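Local coordinates for putative DNA helicase (Lactobacillus plantarum, PDB 3DMN), which probably unwinds DNA at the expense of ATP, its C-terminal domain belonging to the UvrD-like helicase family of P-loop NTPases, at residues 5-11 against 144-148; 34-39 against 166-171; 86-91 against 100-106. All coordinates share one frame; numbering follows the deposited sequence.

Contact 1: residues 5-11 against 144-148; sequences YRSTQQI and AMHEL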
ATOM      1  N   TYR A   5       4.700 -10.397  15.331  1.00 46.98           N
ATOM      2  CA  TYR A   5       4.047  -9.122  15.027  1.00 46.69           C
ATOM      3  C   TYR A   5       2.575  -9.324  14.699  1.00 46.91           C
ATOM      4  O   TYR A   5       2.216 -10.263  13.976  1.00 48.01           O
ATOM      5  CB  TYR A   5       4.706  -8.450  13.818  1.00 46.13           C
ATOM      6  CG  TYR A   5       6.070  -7.878  14.109  1.00 45.34           C
ATOM      7  CD1 TYR A   5       6.207  -6.608  14.676  1.00 46.08           C
ATOM      8  CD2 TYR A   5       7.226  -8.621  13.838  1.00 46.11           C
ATOM      9  CE1 TYR A   5       7.476  -6.073  14.950  1.00 44.81           C
ATOM     10  CE2 TYR A   5       8.484  -8.111  14.102  1.00 44.56           C
ATOM     11  CZ  TYR A   5       8.607  -6.832  14.662  1.00 45.80           C
ATOM     12  OH  TYR A   5       9.861  -6.322  14.930  1.00 42.86           O
ATOM     13  N   ARG A   6       1.737  -8.412  15.189  1.00 45.73           N
ATOM     14  CA  ARG A   6       0.311  -8.410  14.836  1.00 44.82           C
ATOM     15  C   ARG A   6      -0.162  -7.005  14.470  1.00 42.16           C
ATOM     16  O   ARG A   6       0.256  -6.019  15.106  1.00 42.87           O
ATOM     17  CB  ARG A   6      -0.510  -8.965  15.987  1.00 45.46           C
ATOM     18  CG  ARG A   6      -0.679 -10.461  15.904  1.00 49.70           C
ATOM     19  CD  ARG A   6      -0.512 -11.133  17.251  1.00 54.87           C
ATOM     20  NE  ARG A   6      -1.236 -12.406  17.318  1.00 60.25           N
ATOM     21  CZ  ARG A   6      -0.971 -13.486  16.579  1.00 61.64           C
ATOM     22  NH1 ARG A   6      -1.704 -14.584  16.738  1.00 62.66           N
ATOM     23  NH2 ARG A   6       0.011 -13.479  15.680  1.00 62.66           N
ATOM     24  N   SER A   7      -1.013  -6.921  13.446  1.00 40.44           N
ATOM     25  CA  SER A   7      -1.568  -5.652  13.027  1.00 37.38           C
ATOM     26  C   SER A   7      -2.728  -5.282  13.934  1.00 34.65           C
ATOM     27  O   SER A   7      -3.173  -6.075  14.794  1.00 34.03           O
ATOM     28  CB  SER A   7      -2.089  -5.667  11.584  1.00 37.76           C
ATOM     29  OG  SER A   7      -1.152  -6.146  10.631  1.00 43.12           O
ATOM     30  N   THR A   8      -3.215  -4.067  13.733  1.00 30.63           N
ATOM     31  CA  THR A   8      -4.407  -3.595  14.432  1.00 28.67           C
ATOM     32  C   THR A   8      -5.586  -4.446  13.993  1.00 27.45           C
ATOM     33  O   THR A   8      -5.579  -5.025  12.907  1.00 27.39           O
ATOM     34  CB  THR A   8      -4.745  -2.154  14.036  1.00 28.34           C
ATOM     35  OG1 THR A   8      -5.000  -2.100  12.634  1.00 28.77           O
ATOM     36  CG2 THR A   8      -3.598  -1.169  14.453  1.00 28.61           C
ATOM     37  N   GLN A   9      -6.607  -4.494  14.847  1.00 26.98           N
ATOM     38  CA  GLN A   9      -7.849  -5.164  14.434  1.00 25.83           C
ATOM     39  C   GLN A   9      -8.410  -4.635  13.109  1.00 26.06           C
ATOM     40  O   GLN A   9      -8.980  -5.397  12.324  1.00 25.99           O
ATOM     41  CB  GLN A   9      -8.897  -4.963  15.511  1.00 26.34           C
ATOM     42  CG  GLN A   9     -10.215  -5.654  15.131  1.00 26.68           C
ATOM     43  CD  GLN A   9     -11.159  -5.723  16.302  1.00 26.31           C
ATOM     44  OE1 GLN A   9     -11.239  -4.795  17.122  1.00 27.31           O
ATOM     45  NE2 GLN A   9     -11.884  -6.831  16.394  1.00 28.33           N
ATOM     46  N   GLN A  10      -8.278  -3.335  12.881  1.00 26.07           N
ATOM     47  CA  GLN A  10      -8.818  -2.704  11.666  1.00 26.63           C
ATOM     48  C   GLN A  10      -8.145  -3.298  10.429  1.00 27.17           C
ATOM     49  O   GLN A  10      -8.816  -3.661   9.455  1.00 28.40           O
ATOM     50  CB  GLN A  10      -8.626  -1.186  11.738  1.00 28.52           C
ATOM     51  CG  GLN A  10      -9.647  -0.508  12.673  1.00 29.61           C
ATOM     52  CD  GLN A  10      -9.413  -0.729  14.139  1.00 32.71           C
ATOM     53  OE1 GLN A  10      -8.318  -1.086  14.589  1.00 30.40           O
ATOM     54  NE2 GLN A  10     -10.462  -0.522  14.904  1.00 35.11           N
ATOM     55  N   ILE A  11      -6.816  -3.371  10.460  1.00 26.17           N
ATOM     56  CA  ILE A  11      -6.069  -3.925   9.311  1.00 26.61           C
ATOM     57  C   ILE A  11      -6.333  -5.426   9.170  1.00 26.84           C
ATOM     58  O   ILE A  11      -6.542  -5.908   8.063  1.00 27.77           O
ATOM     59  CB  ILE A  11      -4.553  -3.583   9.465  1.00 27.26           C
ATOM     60  CG1 ILE A  11      -4.402  -2.081   9.264  1.00 28.78           C
ATOM     61  CG2 ILE A  11      -3.680  -4.360   8.488  1.00 28.17           C
ATOM     62  CD1 ILE A  11      -3.067  -1.575   9.633  1.00 30.15           C
ATOM     63  N   ALA A 144       1.257  -4.211   6.715  1.00 28.33           N
ATOM     64  CA  ALA A 144       1.012  -3.001   7.534  1.00 27.96           C
ATOM     65  C   ALA A 144       0.645  -3.365   8.939  1.00 28.12           C
ATOM     66  O   ALA A 144      -0.308  -4.146   9.175  1.00 27.80           O
ATOM     67  CB  ALA A 144      -0.164  -2.155   6.945  1.00 28.28           C
HETATM   68  N   MSE A 145       1.345  -2.741   9.880  1.00 27.99           N
HETATM   69  CA  MSE A 145       1.081  -2.998  11.291  1.00 29.45           C
HETATM   70  C   MSE A 145       0.041  -2.022  11.818  1.00 29.26           C
HETATM   71  O   MSE A 145      -0.881  -2.435  12.548  1.00 31.39           O
HETATM   72  CB  MSE A 145       2.373  -2.961  12.120  1.00 29.97           C
HETATM   73  CG  MSE A 145       3.330  -4.064  11.771  1.00 30.96           C
HETATM   74 SE   MSE A 145       2.602  -5.887  12.073  0.60 37.90          SE
HETATM   75  CE  MSE A 145       2.213  -6.434  10.214  1.00 36.23           C
ATOM     76  N   HIS A 146       0.162  -0.745  11.460  1.00 28.77           N
ATOM     77  CA  HIS A 146      -0.598   0.309  12.156  1.00 28.01           C
ATOM     78  C   HIS A 146      -1.450   1.184  11.216  1.00 28.21           C
ATOM     79  O   HIS A 146      -2.565   1.553  11.562  1.00 29.52           O
ATOM     80  CB  HIS A 146       0.343   1.155  13.047  1.00 29.10           C
ATOM     81  CG  HIS A 146       1.133   0.315  14.028  1.00 30.83           C
ATOM     82  ND1 HIS A 146       2.516   0.354  14.125  1.00 37.42           N
ATOM     83  CD2 HIS A 146       0.729  -0.633  14.909  1.00 35.68           C
ATOM     84  CE1 HIS A 146       2.920  -0.520  15.031  1.00 36.32           C
ATOM     85  NE2 HIS A 146       1.856  -1.124  15.531  1.00 37.00           N
ATOM     86  N   GLU A 147      -0.940   1.475  10.019  1.00 27.29           N
ATOM     87  CA  GLU A 147      -1.664   2.306   9.037  1.00 27.59           C
ATOM     88  C   GLU A 147      -1.567   1.651   7.662  1.00 27.75           C
ATOM     89  O   GLU A 147      -0.513   1.219   7.261  1.00 27.59           O
ATOM     90  CB  GLU A 147      -1.033   3.696   8.975  1.00 30.02           C
ATOM     91  CG  GLU A 147      -1.941   4.754   8.344  1.00 34.07           C
ATOM     92  CD  GLU A 147      -3.030   5.255   9.320  1.00 40.81           C
ATOM     93  OE1 GLU A 147      -2.869   5.058  10.552  1.00 46.13           O
ATOM     94  OE2 GLU A 147      -4.019   5.874   8.861  1.00 47.95           O
ATOM     95  N   LEU A 148      -2.700   1.586   6.983  1.00 26.42           N
ATOM     96  CA  LEU A 148      -2.751   0.973   5.652  1.00 25.96           C
ATOM     97  C   LEU A 148      -3.548   1.866   4.717  1.00 27.78           C
ATOM     98  O   LEU A 148      -4.697   2.223   5.009  1.00 28.11           O
ATOM     99  CB  LEU A 148      -3.389  -0.414   5.746  1.00 26.47           C
ATOM    100  CG  LEU A 148      -3.694  -1.112   4.419  1.00 26.48           C
ATOM    101  CD1 LEU A 148      -2.390  -1.404   3.642  1.00 27.80           C
ATOM    102  CD2 LEU A 148      -4.565  -2.413   4.636  1.00 27.09           C
TER
HETATM  103  O   HOH W   1      -5.131   0.501  11.803  1.00 19.20           O
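Ile11, in the first turn of helix 9-16, rests on the chain from Ala144 to Leu148, and each branch of its side chain finds a different kind of neighbour. At CB the chain forks. CG2 approaches a carbonyl, lying 3.4 Å from Ala144 O, while CG1, anti to the carbonyl carbon (chi1 -69°), diverges from it and comes within 4.0 Å of Leu148 CB. The tip, CD1, settles over the backbone of the corner, with His146 C at 3.6 Å, and also meets the methyl of Ala144.

Just upstream, polar groups fasten the loop to the same corner. Ser7 OG donates to Ala144 O over a short 2.6 Å, tilted 22° from the plane of that carbonyl. Thr8 N is 3.1 Å from Met145 O and forms a backbone bond with it. Thr8 is also the N-cap: its OG1 accepts from Ile11 N at 3.1 Å in a nearly straight bond (166° at the hydrogen). A water bridges the two segments, accepting from Thr8 OG1 and donating to His146 O, so that the threonine hydroxyl both caps the helix and binds the water. The His146 ring has its own partner, ND1 bonding to Asp116. Farther out, the selenium of Met145, present as selenomethionine, packs against Tyr5 CB at 3.7 Å and makes an oblique Met-aromatic contact with the ring.

The contact thus sets the start of helix 9-16 against the entrance to strand 147-153. Ala144 and Leu148 also touch strand 118-121, and Leu148 meets Phe14 of helix 9-16.

Contact 2: residues 34-39 against 166-171; sequences LPNVVV and ALYTLN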
ATOM      1  N   LEU A  34      -9.153   2.952  10.403  1.00 32.93           N
ATOM      2  CA  LEU A  34      -9.592   2.107   9.280  1.00 31.92           C
ATOM      3  C   LEU A  34      -8.651   2.319   8.091  1.00 31.89           C
ATOM      4  O   LEU A  34      -8.241   3.461   7.833  1.00 30.87           O
ATOM      5  CB  LEU A  34     -11.000   2.473   8.819  1.00 33.15           C
ATOM      6  CG  LEU A  34     -12.136   2.139   9.781  1.00 35.07           C
ATOM      7  CD1 LEU A  34     -13.454   2.719   9.243  1.00 36.02           C
ATOM      8  CD2 LEU A  34     -12.235   0.650  10.030  1.00 38.24           C
ATOM      9  N   PRO A  35      -8.300   1.225   7.370  1.00 31.28           N
ATOM     10  CA  PRO A  35      -7.551   1.431   6.095  1.00 29.76           C
ATOM     11  C   PRO A  35      -8.264   2.426   5.211  1.00 30.65           C
ATOM     12  O   PRO A  35      -9.500   2.491   5.198  1.00 29.39           O
ATOM     13  CB  PRO A  35      -7.547   0.046   5.450  1.00 30.31           C
ATOM     14  CG  PRO A  35      -7.611  -0.908   6.673  1.00 30.47           C
ATOM     15  CD  PRO A  35      -8.544  -0.201   7.653  1.00 30.61           C
ATOM     16  N   ASN A  36      -7.485   3.269   4.551  1.00 29.90           N
ATOM     17  CA  ASN A  36      -8.079   4.257   3.631  1.00 29.42           C
ATOM     18  C   ASN A  36      -7.765   3.908   2.203  1.00 30.11           C
ATOM     19  O   ASN A  36      -6.608   3.712   1.848  1.00 30.01           O
ATOM     20  CB  ASN A  36      -7.735   5.722   3.984  1.00 30.51           C
ATOM     21  CG  ASN A  36      -6.270   6.073   3.811  1.00 31.39           C
ATOM     22  OD1 ASN A  36      -5.945   7.078   3.140  1.00 37.37           O
ATOM     23  ND2 ASN A  36      -5.390   5.311   4.428  1.00 27.08           N
ATOM     24  N   VAL A  37      -8.824   3.825   1.401  1.00 29.75           N
ATOM     25  CA  VAL A  37      -8.695   3.515  -0.023  1.00 29.27           C
ATOM     26  C   VAL A  37      -8.989   4.800  -0.802  1.00 29.72           C
ATOM     27  O   VAL A  37      -9.975   5.511  -0.520  1.00 29.41           O
ATOM     28  CB  VAL A  37      -9.715   2.409  -0.411  1.00 29.79           C
ATOM     29  CG1 VAL A  37      -9.691   2.141  -1.927  1.00 31.11           C
ATOM     30  CG2 VAL A  37      -9.391   1.126   0.386  1.00 30.87           C
ATOM     31  N   VAL A  38      -8.134   5.086  -1.784  1.00 28.48           N
ATOM     32  CA  VAL A  38      -8.357   6.289  -2.608  1.00 30.26           C
ATOM     33  C   VAL A  38      -8.251   5.868  -4.036  1.00 29.13           C
ATOM     34  O   VAL A  38      -7.238   5.310  -4.446  1.00 29.96           O
ATOM     35  CB  VAL A  38      -7.357   7.410  -2.302  1.00 30.19           C
ATOM     36  CG1 VAL A  38      -7.737   8.666  -3.076  1.00 33.01           C
ATOM     37  CG2 VAL A  38      -7.341   7.710  -0.814  1.00 32.53           C
ATOM     38  N   VAL A  39      -9.318   6.145  -4.791  1.00 29.22           N
ATOM     39  CA  VAL A  39      -9.346   5.815  -6.221  1.00 28.47           C
ATOM     40  C   VAL A  39      -9.151   7.104  -6.991  1.00 29.64           C
ATOM     41  O   VAL A  39      -9.862   8.087  -6.740  1.00 31.22           O
ATOM     42  CB  VAL A  39     -10.653   5.125  -6.626  1.00 29.04           C
ATOM     43  CG1 VAL A  39     -10.714   4.908  -8.163  1.00 29.29           C
ATOM     44  CG2 VAL A  39     -10.786   3.781  -5.868  1.00 28.84           C
ATOM     45  N   ALA A 166     -17.849  -1.251   5.625  1.00 29.21           N
ATOM     46  CA  ALA A 166     -17.605  -0.691   6.960  1.00 27.78           C
ATOM     47  C   ALA A 166     -16.114  -0.744   7.382  1.00 28.12           C
ATOM     48  O   ALA A 166     -15.678  -0.019   8.292  1.00 27.64           O
ATOM     49  CB  ALA A 166     -18.449  -1.433   7.998  1.00 28.16           C
ATOM     50  N   LEU A 167     -15.375  -1.662   6.768  1.00 27.76           N
ATOM     51  CA  LEU A 167     -13.983  -1.961   7.207  1.00 28.29           C
ATOM     52  C   LEU A 167     -12.938  -1.022   6.647  1.00 28.89           C
ATOM     53  O   LEU A 167     -11.745  -1.155   6.949  1.00 29.42           O
ATOM     54  CB  LEU A 167     -13.614  -3.416   6.857  1.00 28.23           C
ATOM     55  CG  LEU A 167     -14.461  -4.466   7.601  1.00 29.16           C
ATOM     56  CD1 LEU A 167     -14.100  -5.866   7.109  1.00 30.86           C
ATOM     57  CD2 LEU A 167     -14.233  -4.400   9.097  1.00 31.02           C
ATOM     58  N   TYR A 168     -13.342  -0.118   5.766  1.00 29.08           N
ATOM     59  CA  TYR A 168     -12.387   0.846   5.242  1.00 29.16           C
ATOM     60  C   TYR A 168     -13.073   2.120   4.850  1.00 30.65           C
ATOM     61  O   TYR A 168     -14.317   2.134   4.715  1.00 31.20           O
ATOM     62  CB  TYR A 168     -11.640   0.250   4.025  1.00 29.77           C
ATOM     63  CG  TYR A 168     -12.515  -0.079   2.837  1.00 30.36           C
ATOM     64  CD1 TYR A 168     -12.584   0.807   1.749  1.00 31.45           C
ATOM     65  CD2 TYR A 168     -13.215  -1.299   2.754  1.00 29.24           C
ATOM     66  CE1 TYR A 168     -13.359   0.499   0.610  1.00 33.32           C
ATOM     67  CE2 TYR A 168     -14.003  -1.608   1.624  1.00 31.57           C
ATOM     68  CZ  TYR A 168     -14.048  -0.703   0.556  1.00 31.30           C
ATOM     69  OH  TYR A 168     -14.775  -0.946  -0.601  1.00 33.59           O
ATOM     70  N   THR A 169     -12.283   3.190   4.650  1.00 30.96           N
ATOM     71  CA  THR A 169     -12.839   4.422   4.090  1.00 32.22           C
ATOM     72  C   THR A 169     -12.505   4.516   2.603  1.00 33.24           C
ATOM     73  O   THR A 169     -11.481   3.986   2.150  1.00 32.67           O
ATOM     74  CB  THR A 169     -12.352   5.679   4.819  1.00 33.05           C
ATOM     75  OG1 THR A 169     -10.951   5.859   4.581  1.00 34.24           O
ATOM     76  CG2 THR A 169     -12.656   5.562   6.341  1.00 33.19           C
ATOM     77  N   LEU A 170     -13.397   5.168   1.855  1.00 34.33           N
ATOM     78  CA  LEU A 170     -13.235   5.304   0.415  1.00 35.86           C
ATOM     79  C   LEU A 170     -13.281   6.778   0.041  1.00 37.59           C
ATOM     80  O   LEU A 170     -14.281   7.474   0.313  1.00 37.52           O
ATOM     81  CB  LEU A 170     -14.327   4.526  -0.330  1.00 35.38           C
ATOM     82  CG  LEU A 170     -14.257   4.591  -1.857  1.00 37.37           C
ATOM     83  CD1 LEU A 170     -12.991   3.903  -2.359  1.00 36.76           C
ATOM     84  CD2 LEU A 170     -15.530   3.955  -2.472  1.00 37.52           C
ATOM     85  N   ASN A 171     -12.216   7.241  -0.610  1.00 38.99           N
ATOM     86  CA  ASN A 171     -12.137   8.635  -1.084  1.00 41.68           C
ATOM     87  C   ASN A 171     -12.548   9.650  -0.021  1.00 44.00           C
ATOM     88  O   ASN A 171     -13.338  10.566  -0.304  1.00 44.05           O
ATOM     89  CB  ASN A 171     -12.963   8.825  -2.350  1.00 41.73           C
ATOM     90  CG  ASN A 171     -12.492   7.956  -3.464  1.00 43.18           C
ATOM     91  OD1 ASN A 171     -11.334   7.614  -3.512  1.00 39.27           O
ATOM     92  ND2 ASN A 171     -13.397   7.595  -4.388  1.00 48.21           N
TER
HETATM   93  O   HOH W   2     -10.327   7.036   1.950  1.00 25.43           O
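Val37 fits between Tyr168 and Leu170 where two parallel strands, 36-40 and 169-170, meet at one margin of the parallel sheet of this P-loop NTPase-type domain. The fork of the valine matches its two neighbours. CG2 bears obliquely on the tyrosine ring, 3.5 Å from Tyr168 CD1, and CG1 reaches the other neighbour, 3.8 Å from Leu170 CD1. That same leucine methyl projects far enough to lie against Val39 CG2 at 4.1 Å, filling the dip between the two valines; Leu156, from a loop, touches both valines as well.

Tyr168 owes its position to a first torsion that sets CG between its backbone N and carbonyl carbon (chi1 63°), and its CB sits only 3.3 Å from Pro35 O. Replacing it by a serine would probably open a gap beside Val37 CG2 and leave Val163, which also touches this side chain, with less to pack on.

At the other end of the contact Leu34 is the bump. Its two methyls rest side by side on carbonyl oxygens of the 3-10 turn 166-167: CD2 lies 3.6 Å from Leu167 O, whereas CD1 meets Ala166 O and the Thr169 methyl. Over the sheet face carrying Asn36 and Thr169, Thr169 OG1 nestles against Asn36 CB at 3.3 Å, and a water bonded to this hydroxyl also donates to Val37 O.

The ladder between the strands runs through Thr169 N to Pro35 O, Val37 N to Thr169 O and Asn171 N to Val37 O. Its last rung comes from a side chain: Asn171 turns out of the strand (phi 47°), and its OD1 accepts in the carbonyl plane from Val39 N, 2.8 Å away.

Contact 3: residues 86-91 against 100-106; sequences EQVTLI and PGVIVVP. With ACT (acetate ion), chain F; ACT (acetate ion), chain C.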
ATOM      1  N   GLU A  86      10.510  14.135  -3.540  1.00 25.38           N
ATOM      2  CA  GLU A  86      10.603  13.163  -2.430  1.00 26.80           C
ATOM      3  C   GLU A  86      12.000  12.571  -2.426  1.00 27.66           C
ATOM      4  O   GLU A  86      12.609  12.376  -3.500  1.00 27.88           O
ATOM      5  CB  GLU A  86       9.611  12.018  -2.613  1.00 28.13           C
ATOM      6  CG  GLU A  86       8.144  12.461  -2.623  1.00 29.16           C
ATOM      7  CD  GLU A  86       7.545  12.802  -1.246  1.00 32.81           C
ATOM      8  OE1 GLU A  86       8.231  12.737  -0.198  1.00 34.54           O
ATOM      9  OE2 GLU A  86       6.328  13.116  -1.224  1.00 35.12           O
ATOM     10  N   GLN A  87      12.469  12.191  -1.235  1.00 27.44           N
ATOM     11  CA  GLN A  87      13.674  11.354  -1.130  1.00 28.90           C
ATOM     12  C   GLN A  87      13.174   9.932  -1.259  1.00 28.15           C
ATOM     13  O   GLN A  87      12.329   9.530  -0.468  1.00 30.27           O
ATOM     14  CB  GLN A  87      14.332  11.530   0.248  1.00 29.60           C
ATOM     15  CG  GLN A  87      15.726  10.943   0.352  1.00 32.69           C
ATOM     16  CD  GLN A  87      16.395  11.274   1.700  1.00 30.87           C
ATOM     17  OE1 GLN A  87      15.723  11.468   2.719  1.00 37.50           O
ATOM     18  NE2 GLN A  87      17.711  11.350   1.690  1.00 37.57           N
ATOM     19  N   VAL A  88      13.624   9.221  -2.280  1.00 27.67           N
ATOM     20  CA  VAL A  88      13.074   7.866  -2.573  1.00 28.62           C
ATOM     21  C   VAL A  88      14.190   6.843  -2.677  1.00 29.30           C
ATOM     22  O   VAL A  88      15.264   7.092  -3.295  1.00 30.06           O
ATOM     23  CB  VAL A  88      12.291   7.835  -3.874  1.00 28.48           C
ATOM     24  CG1 VAL A  88      11.501   6.475  -3.982  1.00 28.49           C
ATOM     25  CG2 VAL A  88      11.337   9.005  -3.900  1.00 30.48           C
ATOM     26  N   THR A  89      13.939   5.692  -2.047  1.00 29.17           N
ATOM     27  CA  THR A  89      14.844   4.554  -2.151  1.00 29.50           C
ATOM     28  C   THR A  89      14.032   3.383  -2.695  1.00 29.61           C
ATOM     29  O   THR A  89      13.159   2.849  -2.000  1.00 29.82           O
ATOM     30  CB  THR A  89      15.428   4.201  -0.788  1.00 28.72           C
ATOM     31  OG1 THR A  89      16.235   5.292  -0.341  1.00 30.09           O
ATOM     32  CG2 THR A  89      16.288   2.931  -0.877  1.00 31.74           C
ATOM     33  N   LEU A  90      14.322   3.003  -3.938  1.00 29.77           N
ATOM     34  CA  LEU A  90      13.687   1.842  -4.526  1.00 31.46           C
ATOM     35  C   LEU A  90      14.549   0.673  -4.089  1.00 32.63           C
ATOM     36  O   LEU A  90      15.716   0.523  -4.538  1.00 31.86           O
ATOM     37  CB  LEU A  90      13.578   1.997  -6.042  1.00 31.54           C
ATOM     38  CG  LEU A  90      13.139   0.758  -6.829  1.00 35.17           C
ATOM     39  CD1 LEU A  90      11.918   0.245  -6.213  1.00 34.70           C
ATOM     40  CD2 LEU A  90      12.917   1.098  -8.276  1.00 39.40           C
ATOM     41  N   ILE A  91      14.009  -0.076  -3.114  1.00 35.09           N
ATOM     42  CA  ILE A  91      14.824  -1.052  -2.347  1.00 37.92           C
ATOM     43  C   ILE A  91      15.137  -2.255  -3.175  1.00 38.76           C
ATOM     44  O   ILE A  91      14.332  -2.686  -4.010  1.00 39.84           O
ATOM     45  CB  ILE A  91      14.263  -1.460  -0.920  1.00 36.99           C
ATOM     46  CG1 ILE A  91      13.028  -2.368  -1.012  1.00 38.56           C
ATOM     47  CG2 ILE A  91      14.075  -0.208  -0.011  1.00 39.13           C
ATOM     48  CD1 ILE A  91      12.819  -3.269   0.216  1.00 39.08           C
ATOM     49  N   PRO A 100      16.964   7.025   4.350  1.00 52.51           N
ATOM     50  CA  PRO A 100      15.793   6.921   5.236  1.00 51.81           C
ATOM     51  C   PRO A 100      14.886   8.139   5.213  1.00 51.49           C
ATOM     52  O   PRO A 100      14.944   9.017   6.099  1.00 52.58           O
ATOM     53  CB  PRO A 100      16.419   6.650   6.584  1.00 52.97           C
ATOM     54  CG  PRO A 100      17.545   5.775   6.188  1.00 52.75           C
ATOM     55  CD  PRO A 100      18.157   6.533   5.041  1.00 52.76           C
ATOM     56  N   GLY A 101      14.131   8.166   4.111  1.00 49.07           N
ATOM     57  CA  GLY A 101      12.962   8.981   3.782  1.00 45.84           C
ATOM     58  C   GLY A 101      11.949   7.963   3.249  1.00 44.10           C
ATOM     59  O   GLY A 101      11.361   7.253   4.052  1.00 43.43           O
ATOM     60  N   VAL A 102      11.803   7.809   1.917  1.00 41.33           N
ATOM     61  CA  VAL A 102      10.702   6.961   1.379  1.00 39.68           C
ATOM     62  C   VAL A 102      11.189   5.623   0.787  1.00 37.04           C
ATOM     63  O   VAL A 102      11.938   5.624  -0.185  1.00 37.50           O
ATOM     64  CB  VAL A 102       9.900   7.750   0.299  1.00 39.87           C
ATOM     65  CG1 VAL A 102       8.705   6.981  -0.204  1.00 41.23           C
ATOM     66  CG2 VAL A 102       9.456   9.117   0.832  1.00 41.49           C
ATOM     67  N   ILE A 103      10.725   4.479   1.306  1.00 34.73           N
ATOM     68  CA  ILE A 103      11.112   3.202   0.680  1.00 33.48           C
ATOM     69  C   ILE A 103       9.998   2.756  -0.260  1.00 31.01           C
ATOM     70  O   ILE A 103       8.819   2.810   0.104  1.00 29.83           O
ATOM     71  CB  ILE A 103      11.451   2.003   1.658  1.00 34.62           C
ATOM     72  CG1 ILE A 103      10.297   1.688   2.567  1.00 39.25           C
ATOM     73  CG2 ILE A 103      12.767   2.242   2.421  1.00 37.60           C
ATOM     74  CD1 ILE A 103      10.593   0.564   3.529  1.00 38.21           C
ATOM     75  N   VAL A 104      10.400   2.341  -1.461  1.00 29.13           N
ATOM     76  CA  VAL A 104       9.504   1.736  -2.437  1.00 29.30           C
ATOM     77  C   VAL A 104       9.994   0.293  -2.596  1.00 29.64           C
ATOM     78  O   VAL A 104      11.188   0.070  -2.930  1.00 30.16           O
ATOM     79  CB  VAL A 104       9.547   2.505  -3.811  1.00 28.97           C
ATOM     80  CG1 VAL A 104       8.680   1.736  -4.791  1.00 29.81           C
ATOM     81  CG2 VAL A 104       8.977   3.910  -3.636  1.00 29.13           C
ATOM     82  N   VAL A 105       9.085  -0.653  -2.376  1.00 29.44           N
ATOM     83  CA  VAL A 105       9.415  -2.053  -2.131  1.00 30.72           C
ATOM     84  C   VAL A 105       8.601  -2.865  -3.153  1.00 29.44           C
ATOM     85  O   VAL A 105       7.382  -2.863  -3.095  1.00 30.21           O
ATOM     86  CB  VAL A 105       8.915  -2.506  -0.634  1.00 30.01           C
ATOM     87  CG1 VAL A 105       9.243  -3.970  -0.313  1.00 34.93           C
ATOM     88  CG2 VAL A 105       9.472  -1.602   0.476  1.00 34.25           C
ATOM     89  N   PRO A 106       9.272  -3.580  -4.080  1.00 29.62           N
ATOM     90  CA  PRO A 106       8.436  -4.540  -4.872  1.00 29.39           C
ATOM     91  C   PRO A 106       7.891  -5.656  -3.986  1.00 28.28           C
ATOM     92  O   PRO A 106       8.571  -6.080  -3.052  1.00 28.44           O
ATOM     93  CB  PRO A 106       9.435  -5.156  -5.841  1.00 31.07           C
ATOM     94  CG  PRO A 106      10.583  -4.187  -5.864  1.00 31.66           C
ATOM     95  CD  PRO A 106      10.682  -3.600  -4.501  1.00 31.36           C
TER
HETATM   96  C   ACT F   5      16.626   4.848  -5.592  1.00 33.84           C
HETATM   97  O   ACT F   5      16.910   3.836  -4.899  1.00 33.98           O
HETATM   98  OXT ACT F   5      17.390   5.838  -5.506  1.00 35.03           O
HETATM   99  CH3 ACT F   5      15.488   4.854  -6.540  1.00 33.58           C
HETATM  100  C   ACT C   2      16.614  10.664  -3.814  1.00 21.42           C
HETATM  101  O   ACT C   2      15.446  10.607  -4.247  1.00 21.06           O
HETATM  102  OXT ACT C   2      16.792  10.207  -2.668  1.00 25.17           O
HETATM  103  CH3 ACT C   2      17.715  11.192  -4.589  1.00 18.63           C
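Val88 and Leu90 point to the same face of the sheet as Val102 and Val104, and the side chains of Val88 and Leu90 each cross that of Val104 obliquely. Val104 is the middle piece: its two methyls diverge, CG2 to lie 3.6 Å from Val88 CG1 and CG1 to lie 3.8 Å from Leu90 CD1. The leucine reaches this far because CG is anti to its backbone N (chi1 170°) and the chain then folds over, so that CD1 also rests 3.4 Å from Val104 O. Helix 71-82 covers this face, through Thr78 on Val88 and Cys74, Glu75 and Thr78 on Leu90, while Val102 turns to Leu54 of helix 43-59.

Beyond the strand end, Ile91 works the other face, the one holding Thr89 and Ile103. Its two arms part at CB. CG2 meets Ile103 CG2 at 3.7 Å, and CG1 extends along the neighbouring chain until CD1 rests against the fork of Val105, 3.7 Å from both Val105 CG1 and CG2. Thr89 directs its hydroxyl elsewhere, to Leu98 O.

Beneath these side chains the strands run parallel, their axes 22° apart. Thr89 N donates to Val102 O and Val104 N to Thr89 O, with Ile91 N to Val104 O closing the series; the bond from Val102 N to Gln87 O is more bent, 138° at the hydrogen. On the outer margin, acetate ions, probably from the crystallisation liquor, accept from Val88 N (3.0 Å to one acetate oxygen) and from Leu90 N (2.9 Å to an oxygen of the other), both amides facing away from strand 102-106. An outermost strand within the chain, covered on its Val88/Leu90 face by helix 71-82 and paired with a parallel neighbour, is consistent with the alpha/beta sheet of P-loop NTPases.

All three contacts reach one seven-stranded parallel sheet; contacts 2 and 3 pair strands at its two ends, while contact 1 sets the start of helix 9-16 against strand 147-153. Contact 3 joins the outermost strand 88-90 to 102-106; contact 2 joins the opposite outermost strand, 169-170, to 36-40, the centres lying about 24 Å apart on opposite sides of the chain's centre. The centres of contacts 1 and 2 are about 14 Å apart, and the two touch, Leu148 O probably bonding to Asn36 N. In sequence, contacts 1 and 2 interleave, whereas both segments of contact 3 fall between theirs. The first and last parts of the chain therefore come together, away from contact 3.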